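Local coordinates for guanidinopropionase (Pseudomonas aeruginosa, PDB 3NIQ), which hydrolyses 3-guanidinopropanoate to beta-alanine and urea with the help of two manganese ions in each subunit of a homohexamer, at residues L98-S101 and L102-E106. Residues are numbered along the deposited sequence; the frame is centred on the assembly and turned at random.
Sequences LLDS and LRRIE
D100 shows how one carboxylate can hold two successive arginines on the first turns of a helix, giving each oxygen its own salt bridge. OD1 takes NH2 of R103 at 2.9 Å; the oxygen lies in the guanidinium plane, and the two flat groups are turned only 33° apart. OD2 offers its syn lone pair to NH1 of R104 at 3.0 Å, but here the planes stand steeply, 75° apart, and the hydrogen bond is less straight. The aspartate CG is anti to its own nitrogen (chi1 -173°), which brings the carboxylate round toward the next turn although CB itself points away from it, while both arginine chains fold back to it through a bend at chi3. R104 CD thereby comes to rest 3.1 Å from D100 OD2. N94 ND2 also binds OD2, so that oxygen is gripped twice.

The segments form the start of helix 98-114, which leads into strand 118-123 of the parallel sheet in the alpha/beta arginase fold. The usual i to i+4 bonds run from L102, R103, R104 and I105 back to L98, L99, D100 and S101, with I105 N to S101 O the shortest at 2.7 Å. On another side of the helix, L98 and the buried L102 lie side by side, pointing the same way, CD2 of the first 3.9 Å from CD1 of the second. I105 lays CG1 against S101 O at 3.1 Å, and S101 OG is hydrogen-bonded to the backbone N of N94. W44 packs against S101, L102 and I105, and P131 of helix 129-136 against L102 and I105, whereas R104 meets F158 of a neighbouring subunit.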
loop_
_atom_site.group_PDB
_atom_site.type_symbol
_atom_site.label_atom_id
_atom_site.label_comp_id
_atom_site.label_asym_id
_atom_site.label_seq_id
_atom_site.Cartn_x
_atom_site.Cartn_y
_atom_site.Cartn_z
ATOM N N LEU A 98 23.573 -19.316 9.601
ATOM C CA LEU A 98 22.835 -19.251 10.845
ATOM C C LEU A 98 23.736 -19.514 12.056
ATOM O O LEU A 98 23.694 -18.782 13.047
ATOM C CB LEU A 98 21.702 -20.277 10.782
ATOM C CG LEU A 98 20.656 -20.368 11.891
ATOM C CD1 LEU A 98 19.451 -21.151 11.375
ATOM C CD2 LEU A 98 21.212 -21.073 13.115
ATOM N N LEU A 99 24.560 -20.552 11.953
ATOM C CA LEU A 99 25.454 -20.933 13.049
ATOM C C LEU A 99 26.514 -19.873 13.291
ATOM O O LEU A 99 26.835 -19.551 14.436
ATOM C CB LEU A 99 26.096 -22.293 12.780
ATOM C CG LEU A 99 25.207 -23.542 12.753
ATOM C CD1 LEU A 99 26.085 -24.787 12.617
ATOM C CD2 LEU A 99 24.289 -23.681 13.977
ATOM N N ASP A 100 27.030 -19.289 12.216
ATOM C CA ASP A 100 27.950 -18.171 12.361
ATOM C C ASP A 100 27.294 -16.939 13.041
ATOM O O ASP A 100 27.934 -16.277 13.871
ATOM C CB ASP A 100 28.547 -17.786 11.015
ATOM C CG ASP A 100 29.627 -16.734 11.139
ATOM O OD1 ASP A 100 30.569 -16.957 11.924
ATOM O OD2 ASP A 100 29.539 -15.692 10.450
ATOM N N SER A 101 26.035 -16.635 12.700
ATOM C CA SER A 101 25.337 -15.498 13.333
ATOM C C SER A 101 25.135 -15.714 14.825
ATOM O O SER A 101 25.394 -14.814 15.620
ATOM C CB SER A 101 24.002 -15.205 12.660
ATOM O OG SER A 101 24.215 -14.621 11.397
ATOM N N LEU A 102 24.732 -16.927 15.195
ATOM C CA LEU A 102 24.581 -17.330 16.591
ATOM C C LEU A 102 25.859 -17.091 17.370
ATOM O O LEU A 102 25.829 -16.514 18.478
ATOM C CB LEU A 102 24.228 -18.811 16.694
ATOM C CG LEU A 102 22.797 -19.293 16.543
ATOM C CD1 LEU A 102 22.770 -20.816 16.703
ATOM C CD2 LEU A 102 21.849 -18.607 17.573
ATOM N N ARG A 103 26.991 -17.528 16.803
ATOM C CA ARG A 103 28.284 -17.298 17.443
ATOM C C ARG A 103 28.572 -15.807 17.601
ATOM O O ARG A 103 28.964 -15.351 18.679
ATOM C CB ARG A 103 29.423 -17.949 16.652
ATOM C CG ARG A 103 30.807 -17.800 17.315
ATOM C CD ARG A 103 31.951 -18.326 16.391
ATOM N NE ARG A 103 31.977 -17.598 15.118
ATOM C CZ ARG A 103 32.579 -16.418 14.930
ATOM N NH1 ARG A 103 33.227 -15.825 15.935
ATOM N NH2 ARG A 103 32.517 -15.818 13.737
ATOM N N ARG A 104 28.400 -15.061 16.508
ATOM C CA ARG A 104 28.788 -13.651 16.491
ATOM C C ARG A 104 27.898 -12.837 17.423
ATOM O O ARG A 104 28.378 -11.974 18.171
ATOM C CB ARG A 104 28.750 -13.114 15.059
ATOM C CG ARG A 104 29.954 -13.614 14.229
ATOM C CD ARG A 104 29.705 -13.594 12.733
ATOM N NE ARG A 104 29.685 -12.238 12.203
ATOM C CZ ARG A 104 29.972 -11.914 10.944
ATOM N NH1 ARG A 104 30.308 -12.857 10.073
ATOM N NH2 ARG A 104 29.921 -10.644 10.561
ATOM N N ILE A 105 26.601 -13.152 17.414
ATOM C CA ILE A 105 25.672 -12.425 18.264
ATOM C C ILE A 105 25.974 -12.643 19.733
ATOM O O ILE A 105 26.004 -11.677 20.507
ATOM C CB ILE A 105 24.202 -12.765 17.963
ATOM C CG1 ILE A 105 23.862 -12.318 16.532
ATOM C CG2 ILE A 105 23.309 -12.113 19.006
ATOM C CD1 ILE A 105 22.536 -12.852 15.995
ATOM N N GLU A 106 26.209 -13.895 20.125
ATOM C CA GLU A 106 26.538 -14.184 21.526
ATOM C C GLU A 106 27.820 -13.442 21.958
ATOM O O GLU A 106 27.895 -12.929 23.076
ATOM C CB GLU A 106 26.705 -15.694 21.772
ATOM C CG GLU A 106 27.170 -16.001 23.213
ATOM C CD GLU A 106 27.348 -17.490 23.525
ATOM O OE1 GLU A 106 27.014 -18.349 22.672
ATOM O OE2 GLU A 106 27.814 -17.791 24.644
#